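Local coordinates for DNA repair protein RAD2 (Saccharomyces cerevisiae, PDB 4Q0Z) that cuts single-stranded DNA as a magnesium-dependent endonuclease essential for the incision step of nucleotide excision repair, at residues T12-R17 against V214-A219; N51-G56 against K152-L157; G162-T167 against F329-P334. One frame throughout, in Å; residues are numbered along the deposited sequence.

In the fold
Contact 1 and contact 2 each join the N-domain to the I-domain, whereas contact 3 ties the I-domain to the loop between helices 311-318 and 336-347. Contacts 1 and 3 lie at the two outermost strands of one seven-stranded mixed sheet, 14-17 and 165-167, with centres about 26 Å apart; along the chain their segments interleave. Contact 2 packs helix 52-66 against helix 148-161, and both its segments fall in sequence between those of contact 1. Its centre is about 15 Å from that of contact 3, which it touches through Gln155 and Tyr165; helix 148-161 and strand 165-167 follow each other in the chain. Contacts 1 and 3 thus mark opposite sheet edges of the nuclease core, while contact 2 joins its helices.

Contact 1 of 3, residues T12-R17 against V214-A219; sequences TARPVR and VEFYDA
Val16 sits in the hollow between Val214 and Phe216 of strand 213-217: its CG2 methyl rests 3.7 Å from CB of Phe216, while its CB is 3.9 Å from CG1 of Val214, which lies alongside. On the same face the aliphatic part of Arg14 runs side by side with the Phe216 ring, CG of each being anti to its own backbone N (chi1 169° and 179°), and CD of Arg14 comes within 4.1 Å of CD2 of Phe216. The guanidinium stands almost perpendicular to that ring. Beyond the paired residues, Ala13 is a small bump resting against the Tyr217 ring, with CA above one face and CB 3.5 Å from CZ. Tyr217 OH donates to OE1 of Glu215 (2.8 Å), which probably limits rotation of the ring that Ala13 touches. Behind the side chains the strands form an antiparallel ladder of four backbone bonds, two each for the hydrogen-bonded pairs Arg14–Phe216 and Val16–Val214. Past its end, a water links Thr12 OG1 to Asp218 N; Thr12 OG1 also bonds to Ala9 O. Strand 14-17 is an outermost strand of the mixed sheet within this chain, strand 203-205 flanks 213-217 on its other side, and helix 219-226 packs on Thr12.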
loop_
_atom_site.group_PDB
_atom_site.type_symbol
_atom_site.label_atom_id
_atom_site.label_comp_id
_atom_site.label_asym_id
_atom_site.label_seq_id
_atom_site.Cartn_x
_atom_site.Cartn_y
_atom_site.Cartn_z
ATOM N N THR A 12 13.656 16.761 9.864
ATOM C CA THR A 12 14.730 17.670 10.245
ATOM C C THR A 12 14.395 19.103 9.841
ATOM O O THR A 12 15.207 20.002 10.041
ATOM C CB THR A 12 16.080 17.295 9.613
ATOM O OG1 THR A 12 16.065 17.636 8.225
ATOM C CG2 THR A 12 16.361 15.805 9.771
ATOM N N ALA A 13 13.205 19.317 9.277
ATOM C CA ALA A 13 12.806 20.646 8.779
ATOM C C ALA A 13 12.541 21.664 9.873
ATOM O O ALA A 13 11.964 21.346 10.903
ATOM C CB ALA A 13 11.570 20.559 7.878
ATOM N N ARG A 14 12.936 22.902 9.616
ATOM C CA ARG A 14 12.643 24.007 10.518
ATOM C C ARG A 14 11.648 24.956 9.843
ATOM O O ARG A 14 11.899 25.460 8.748
ATOM C CB ARG A 14 13.952 24.710 10.893
ATOM C CG ARG A 14 13.806 26.027 11.600
ATOM C CD ARG A 14 15.056 26.878 11.398
ATOM N NE ARG A 14 16.004 26.758 12.500
ATOM C CZ ARG A 14 16.007 27.560 13.560
ATOM N NH1 ARG A 14 15.113 28.536 13.653
ATOM N NH2 ARG A 14 16.906 27.397 14.521
ATOM N N PRO A 15 10.484 25.167 10.471
ATOM C CA PRO A 15 9.526 26.089 9.859
ATOM C C PRO A 15 10.007 27.520 10.031
ATOM O O PRO A 15 10.478 27.874 11.103
ATOM C CB PRO A 15 8.235 25.830 10.644
ATOM C CG PRO A 15 8.702 25.326 11.962
ATOM C CD PRO A 15 9.943 24.522 11.678
ATOM N N VAL A 16 9.898 28.312 8.967
ATOM C CA VAL A 16 10.459 29.653 8.900
ATOM C C VAL A 16 9.434 30.591 8.259
ATOM O O VAL A 16 8.879 30.287 7.202
ATOM C CB VAL A 16 11.757 29.651 8.058
ATOM C CG1 VAL A 16 12.118 31.051 7.584
ATOM C CG2 VAL A 16 12.902 29.012 8.828
ATOM N N ARG A 17 9.182 31.726 8.907
ATOM C CA ARG A 17 8.229 32.710 8.398
ATOM C C ARG A 17 8.871 33.566 7.316
ATOM O O ARG A 17 10.048 33.931 7.429
ATOM C CB ARG A 17 7.740 33.607 9.530
ATOM C CG ARG A 17 6.776 32.908 10.449
ATOM C CD ARG A 17 6.579 33.672 11.728
ATOM N NE ARG A 17 5.908 34.953 11.518
ATOM C CZ ARG A 17 6.513 36.137 11.579
ATOM N NH1 ARG A 17 5.805 37.241 11.389
ATOM N NH2 ARG A 17 7.816 36.225 11.839
ATOM N N VAL A 214 7.582 28.778 5.285
ATOM C CA VAL A 214 8.396 28.001 4.366
ATOM C C VAL A 214 9.216 26.976 5.183
ATOM O O VAL A 214 9.422 27.175 6.366
ATOM C CB VAL A 214 9.308 28.962 3.559
ATOM C CG1 VAL A 214 10.510 29.399 4.387
ATOM C CG2 VAL A 214 9.749 28.348 2.273
ATOM N N GLU A 215 9.657 25.876 4.576
ATOM C CA GLU A 215 10.456 24.887 5.304
ATOM C C GLU A 215 11.960 24.985 5.020
ATOM O O GLU A 215 12.392 24.922 3.866
ATOM C CB GLU A 215 9.977 23.448 5.009
ATOM C CG GLU A 215 8.616 23.081 5.606
ATOM C CD GLU A 215 8.062 21.746 5.097
ATOM O OE1 GLU A 215 8.811 20.986 4.443
ATOM O OE2 GLU A 215 6.867 21.465 5.348
ATOM N N PHE A 216 12.755 25.079 6.081
ATOM C CA PHE A 216 14.204 25.246 5.961
ATOM C C PHE A 216 14.988 23.946 6.246
ATOM O O PHE A 216 14.749 23.262 7.242
ATOM C CB PHE A 216 14.654 26.383 6.877
ATOM C CG PHE A 216 16.135 26.634 6.874
ATOM C CD1 PHE A 216 16.707 27.491 5.933
ATOM C CD2 PHE A 216 16.956 26.058 7.844
ATOM C CE1 PHE A 216 18.076 27.764 5.937
ATOM C CE2 PHE A 216 18.346 26.307 7.848
ATOM C CZ PHE A 216 18.901 27.166 6.900
ATOM N N TYR A 217 15.919 23.612 5.356
ATOM C CA TYR A 217 16.726 22.408 5.505
ATOM C C TYR A 217 18.176 22.799 5.347
ATOM O O TYR A 217 18.487 23.721 4.585
ATOM C CB TYR A 217 16.374 21.385 4.420
ATOM C CG TYR A 217 14.962 20.841 4.474
ATOM C CD1 TYR A 217 13.899 21.535 3.889
ATOM C CD2 TYR A 217 14.690 19.615 5.092
ATOM C CE1 TYR A 217 12.602 21.043 3.932
ATOM C CE2 TYR A 217 13.387 19.102 5.140
ATOM C CZ TYR A 217 12.357 19.817 4.557
ATOM O OH TYR A 217 11.081 19.323 4.630
ATOM N N ASP A 218 19.073 22.111 6.049
ATOM C CA ASP A 218 20.511 22.337 5.847
ATOM C C ASP A 218 21.302 21.037 6.050
ATOM O O ASP A 218 20.833 20.110 6.710
ATOM C CB ASP A 218 21.032 23.450 6.760
ATOM C CG ASP A 218 21.131 23.010 8.214
ATOM O OD1 ASP A 218 22.101 22.299 8.544
ATOM O OD2 ASP A 218 20.241 23.358 9.023
ATOM N N ALA A 219 22.503 20.990 5.485
ATOM C CA ALA A 219 23.294 19.767 5.430
ATOM C C ALA A 219 23.693 19.277 6.813
ATOM O O ALA A 219 23.719 18.076 7.062
ATOM C CB ALA A 219 24.551 19.987 4.579
HETATM O O HOH W 1 17.588 20.093 7.771
HETATM O O HOH W 2 16.497 22.410 9.169
#

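Contact 2 of 3, residues N51-G56 against K152-L157; sequences NSHITG and KEVQEL
The imidazole of His53 turns its edge to Glu153 and Val154, while CG1 of Ile54, the next residue in its own helix, lies over one face, toward its rim, 3.8 Å above the plane. At the edge, NE2 donates to OE2 of Glu153, a His-carboxylate hydrogen bond between two helices that run nearly parallel, 25° apart, in the XPG/RAD2 nuclease core. The bond is short and straight (2.8 Å, N-H...O 167°). OE2 lies almost exactly in the ring plane and is met nearly along its C-O axis, and the carboxylate is turned by 25° from the ring. Beyond CG the Glu153 chain is extended, and this carries the carboxylate across to the histidine. Farther along the same edge, CG1 of Val154 comes to 3.5 Å from CD2 of His53, so a polar and an apolar neighbour share this edge. The nearby carboxylate would probably favour the doubly protonated, positively charged imidazole. Ile34 of helix 33-40 touches both His53 and Val154, and Gln346 of helix 336-347 touches Ile54 and Glu153, so other helices flank the pair. With the short segment axes 9.6 Å apart, the helices also meet one turn on from Glu153, where the CD2 methyl of Leu157 comes 4.0 Å from the carbonyl O of Ile54.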
loop_
_atom_site.group_PDB
_atom_site.type_symbol
_atom_site.label_atom_id
_atom_site.label_comp_id
_atom_site.label_asym_id
_atom_site.label_seq_id
_atom_site.Cartn_x
_atom_site.Cartn_y
_atom_site.Cartn_z
ATOM N N ASN A 51 -0.559 31.514 -21.917
ATOM C CA ASN A 51 0.289 32.425 -21.155
ATOM C C ASN A 51 0.285 32.219 -19.637
ATOM O O ASN A 51 0.466 33.182 -18.894
ATOM C CB ASN A 51 -0.065 33.887 -21.480
ATOM C CG ASN A 51 0.474 34.340 -22.831
ATOM O OD1 ASN A 51 1.313 33.673 -23.443
ATOM N ND2 ASN A 51 -0.001 35.489 -23.295
ATOM N N SER A 52 0.075 30.986 -19.170
ATOM C CA SER A 52 0.106 30.736 -17.725
ATOM C C SER A 52 1.507 30.959 -17.150
ATOM O O SER A 52 1.657 31.298 -15.985
ATOM C CB SER A 52 -0.390 29.327 -17.378
ATOM O OG SER A 52 0.421 28.339 -17.980
ATOM N N HIS A 53 2.525 30.765 -17.980
ATOM C CA HIS A 53 3.891 31.033 -17.580
ATOM C C HIS A 53 4.077 32.499 -17.177
ATOM O O HIS A 53 4.764 32.793 -16.200
ATOM C CB HIS A 53 4.888 30.610 -18.672
ATOM C CG HIS A 53 4.742 31.349 -19.966
ATOM N ND1 HIS A 53 3.558 31.397 -20.673
ATOM C CD2 HIS A 53 5.646 32.047 -20.697
ATOM C CE1 HIS A 53 3.736 32.104 -21.776
ATOM N NE2 HIS A 53 4.995 32.507 -21.816
ATOM N N ILE A 54 3.446 33.415 -17.900
ATOM C CA ILE A 54 3.544 34.825 -17.540
ATOM C C ILE A 54 2.775 35.119 -16.254
ATOM O O ILE A 54 3.293 35.750 -15.335
ATOM C CB ILE A 54 3.116 35.728 -18.703
ATOM C CG1 ILE A 54 4.192 35.669 -19.783
ATOM C CG2 ILE A 54 2.915 37.179 -18.243
ATOM C CD1 ILE A 54 3.691 36.030 -21.137
ATOM N N THR A 55 1.550 34.630 -16.180
ATOM C CA THR A 55 0.747 34.731 -14.968
ATOM C C THR A 55 1.439 34.081 -13.760
ATOM O O THR A 55 1.440 34.619 -12.653
ATOM C CB THR A 55 -0.597 34.020 -15.183
ATOM O OG1 THR A 55 -1.322 34.699 -16.208
ATOM C CG2 THR A 55 -1.422 34.040 -13.919
ATOM N N GLY A 56 2.019 32.909 -13.977
ATOM C CA GLY A 56 2.677 32.186 -12.909
ATOM C C GLY A 56 3.940 32.863 -12.410
ATOM O O GLY A 56 4.079 33.131 -11.221
ATOM N N LYS A 152 12.027 33.082 -23.200
ATOM C CA LYS A 152 12.376 34.479 -23.504
ATOM C C LYS A 152 11.412 35.455 -22.868
ATOM O O LYS A 152 11.799 36.524 -22.403
ATOM C CB LYS A 152 12.388 34.735 -25.018
ATOM C CG LYS A 152 13.656 34.280 -25.712
ATOM C CD LYS A 152 13.513 34.325 -27.226
ATOM C CE LYS A 152 14.696 33.631 -27.884
ATOM N NZ LYS A 152 14.510 33.448 -29.346
ATOM N N GLU A 153 10.148 35.074 -22.850
ATOM C CA GLU A 153 9.133 35.912 -22.263
ATOM C C GLU A 153 9.301 36.044 -20.754
ATOM O O GLU A 153 9.246 37.154 -20.226
ATOM C CB GLU A 153 7.748 35.400 -22.650
ATOM C CG GLU A 153 7.450 35.643 -24.149
ATOM C CD GLU A 153 6.215 34.910 -24.663
ATOM O OE1 GLU A 153 5.648 35.347 -25.686
ATOM O OE2 GLU A 153 5.816 33.895 -24.052
ATOM N N VAL A 154 9.543 34.940 -20.050
ATOM C CA VAL A 154 9.617 35.065 -18.605
ATOM C C VAL A 154 10.920 35.740 -18.208
ATOM O O VAL A 154 10.979 36.434 -17.204
ATOM C CB VAL A 154 9.372 33.738 -17.866
ATOM C CG1 VAL A 154 8.101 33.108 -18.380
ATOM C CG2 VAL A 154 10.545 32.790 -18.032
ATOM N N GLN A 155 11.948 35.574 -19.033
ATOM C CA GLN A 155 13.193 36.304 -18.833
ATOM C C GLN A 155 13.047 37.821 -19.071
ATOM O O GLN A 155 13.608 38.619 -18.330
ATOM C CB GLN A 155 14.321 35.676 -19.656
ATOM C CG GLN A 155 14.650 34.300 -19.105
ATOM C CD GLN A 155 15.703 33.528 -19.866
ATOM O OE1 GLN A 155 16.110 33.908 -20.960
ATOM N NE2 GLN A 155 16.150 32.412 -19.278
ATOM N N GLU A 156 12.259 38.221 -20.065
ATOM C CA GLU A 156 12.028 39.643 -20.291
ATOM C C GLU A 156 11.259 40.196 -19.093
ATOM O O GLU A 156 11.475 41.339 -18.656
ATOM C CB GLU A 156 11.276 39.884 -21.612
ATOM C CG GLU A 156 10.821 41.331 -21.862
ATOM C CD GLU A 156 11.973 42.290 -22.137
ATOM O OE1 GLU A 156 13.035 41.847 -22.624
ATOM O OE2 GLU A 156 11.815 43.494 -21.855
ATOM N N LEU A 157 10.393 39.358 -18.538
ATOM C CA LEU A 157 9.577 39.758 -17.397
ATOM C C LEU A 157 10.455 40.001 -16.171
ATOM O O LEU A 157 10.269 40.988 -15.457
ATOM C CB LEU A 157 8.501 38.706 -17.093
ATOM C CG LEU A 157 7.657 38.994 -15.855
ATOM C CD1 LEU A 157 6.849 40.282 -16.061
ATOM C CD2 LEU A 157 6.748 37.791 -15.485
#

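Contact 3 of 3, residues G162-T167 against F329-P334; sequences GIPYIT and FVWGVP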
loop_
_atom_site.group_PDB
_atom_site.type_symbol
_atom_site.label_atom_id
_atom_site.label_comp_id
_atom_site.label_asym_id
_atom_site.label_seq_id
_atom_site.Cartn_x
_atom_site.Cartn_y
_atom_site.Cartn_z
ATOM N N GLY A 162 13.676 44.068 -12.750
ATOM C CA GLY A 162 14.984 44.393 -12.192
ATOM C C GLY A 162 15.670 43.193 -11.562
ATOM O O GLY A 162 16.634 43.336 -10.816
ATOM N N ILE A 163 15.174 42.002 -11.883
ATOM C CA ILE A 163 15.642 40.773 -11.259
ATOM C C ILE A 163 16.604 40.015 -12.155
ATOM O O ILE A 163 16.247 39.601 -13.251
ATOM C CB ILE A 163 14.466 39.852 -10.880
ATOM C CG1 ILE A 163 13.629 40.487 -9.765
ATOM C CG2 ILE A 163 14.978 38.481 -10.451
ATOM C CD1 ILE A 163 12.230 39.838 -9.618
ATOM N N PRO A 164 17.836 39.815 -11.674
ATOM C CA PRO A 164 18.864 39.116 -12.453
ATOM C C PRO A 164 18.558 37.624 -12.631
ATOM O O PRO A 164 17.861 37.015 -11.804
ATOM C CB PRO A 164 20.112 39.275 -11.586
ATOM C CG PRO A 164 19.575 39.311 -10.187
ATOM C CD PRO A 164 18.264 40.080 -10.291
ATOM N N TYR A 165 19.085 37.039 -13.700
ATOM C CA TYR A 165 18.961 35.599 -13.910
ATOM C C TYR A 165 20.179 35.050 -14.628
ATOM O O TYR A 165 20.948 35.787 -15.223
ATOM C CB TYR A 165 17.678 35.241 -14.681
ATOM C CG TYR A 165 17.599 35.825 -16.082
ATOM C CD1 TYR A 165 18.128 35.143 -17.172
ATOM C CD2 TYR A 165 16.991 37.059 -16.310
ATOM C CE1 TYR A 165 18.064 35.675 -18.443
ATOM C CE2 TYR A 165 16.924 37.601 -17.578
ATOM C CZ TYR A 165 17.466 36.904 -18.635
ATOM O OH TYR A 165 17.393 37.425 -19.888
ATOM N N ILE A 166 20.351 33.743 -14.542
ATOM C CA ILE A 166 21.395 33.058 -15.274
ATOM C C ILE A 166 20.813 31.795 -15.866
ATOM O O ILE A 166 19.736 31.333 -15.462
ATOM C CB ILE A 166 22.608 32.680 -14.383
ATOM C CG1 ILE A 166 22.210 31.681 -13.295
ATOM C CG2 ILE A 166 23.255 33.931 -13.773
ATOM C CD1 ILE A 166 23.327 31.421 -12.251
ATOM N N THR A 167 21.521 31.240 -16.835
ATOM C CA THR A 167 21.197 29.927 -17.340
ATOM C C THR A 167 22.342 29.033 -16.924
ATOM O O THR A 167 23.489 29.310 -17.267
ATOM C CB THR A 167 21.011 29.935 -18.867
ATOM O OG1 THR A 167 19.899 30.778 -19.191
ATOM C CG2 THR A 167 20.718 28.540 -19.375
ATOM N N PHE A 329 25.717 39.468 -8.285
ATOM C CA PHE A 329 24.552 39.804 -9.078
ATOM C C PHE A 329 24.142 41.236 -8.793
ATOM O O PHE A 329 24.539 41.815 -7.787
ATOM C CB PHE A 329 23.424 38.804 -8.823
ATOM C CG PHE A 329 23.793 37.408 -9.203
ATOM C CD1 PHE A 329 24.016 37.083 -10.529
ATOM C CD2 PHE A 329 23.965 36.432 -8.243
ATOM C CE1 PHE A 329 24.402 35.810 -10.897
ATOM C CE2 PHE A 329 24.334 35.161 -8.604
ATOM C CZ PHE A 329 24.551 34.846 -9.931
ATOM N N VAL A 330 23.382 41.814 -9.711
ATOM C CA VAL A 330 22.956 43.186 -9.569
ATOM C C VAL A 330 21.458 43.196 -9.528
ATOM O O VAL A 330 20.807 42.728 -10.450
ATOM C CB VAL A 330 23.405 44.065 -10.771
ATOM C CG1 VAL A 330 22.783 45.446 -10.672
ATOM C CG2 VAL A 330 24.913 44.162 -10.841
ATOM N N TRP A 331 20.902 43.736 -8.457
ATOM C CA TRP A 331 19.466 43.890 -8.387
ATOM C C TRP A 331 19.062 45.285 -8.798
ATOM O O TRP A 331 19.642 46.270 -8.351
ATOM C CB TRP A 331 18.965 43.558 -6.996
ATOM C CG TRP A 331 18.987 42.081 -6.759
ATOM C CD1 TRP A 331 17.971 41.194 -6.995
ATOM C CD2 TRP A 331 20.085 41.309 -6.270
ATOM N NE1 TRP A 331 18.368 39.916 -6.662
ATOM C CE2 TRP A 331 19.660 39.961 -6.214
ATOM C CE3 TRP A 331 21.380 41.626 -5.850
ATOM C CZ2 TRP A 331 20.490 38.939 -5.775
ATOM C CZ3 TRP A 331 22.199 40.602 -5.401
ATOM C CH2 TRP A 331 21.752 39.277 -5.374
ATOM N N GLY A 332 18.076 45.358 -9.678
ATOM C CA GLY A 332 17.575 46.630 -10.141
ATOM C C GLY A 332 16.223 46.884 -9.520
ATOM O O GLY A 332 15.753 46.088 -8.713
ATOM N N VAL A 333 15.586 47.988 -9.887
ATOM C CA VAL A 333 14.256 48.258 -9.368
ATOM C C VAL A 333 13.246 47.958 -10.451
ATOM O O VAL A 333 13.566 48.059 -11.636
ATOM C CB VAL A 333 14.138 49.699 -8.876
ATOM C CG1 VAL A 333 15.128 49.921 -7.758
ATOM C CG2 VAL A 333 14.430 50.649 -9.988
ATOM N N PRO A 334 12.030 47.561 -10.057
ATOM C CA PRO A 334 11.048 47.228 -11.085
ATOM C C PRO A 334 10.712 48.467 -11.921
ATOM O O PRO A 334 10.552 49.556 -11.366
ATOM C CB PRO A 334 9.824 46.768 -10.280
ATOM C CG PRO A 334 10.341 46.472 -8.898
ATOM C CD PRO A 334 11.475 47.446 -8.702
#
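Pro164 sets the CG-CD side of its ring over one face of the Trp331 indole, a CH-pi contact in which CG is 4.0 Å from the centroid of the five-membered ring and 19° off its normal. CD of the proline is nearer the rim, 3.5 Å from CD1 of Trp331. Pro164 leads into strand 165-167, an edge strand of the central sheet of the PIN-like XPG/RAD2 nuclease core, in the I-domain; the tryptophan belongs to the loop before helix 336-347. With CG of Trp331 anti to its carbonyl carbon (chi1 -74°), the indole swings back beneath the proline and its NE1 hydrogen-bonds to Pro71 O on strand 70-75; Arg70 makes a cation-pi contact with the same ring. A leucine in place of Trp331 would probably deprive Pro71 O of the indole N-H and leave CG and CD of Pro164 without the aromatic face they pack on. CB of Phe329 lies over the same indole face as Pro164 and also touches CG of the proline at 4.1 Å, so the three form one cluster. Ile166 extends it along the strand, its CG2 methyl 3.6 Å from CE1 of Phe329; the two side chains cross at about a right angle. At the other end, Gly162 closes helix 148-161 in a Schellman motif, and its CA comes so near Gly332 (CA to CA 4.0 Å) that a beta carbon would collide with the loop backbone. There Gly332 N donates to the carbonyl O of Gly162 at 2.7 Å, in the carbonyl plane and on a lone pair.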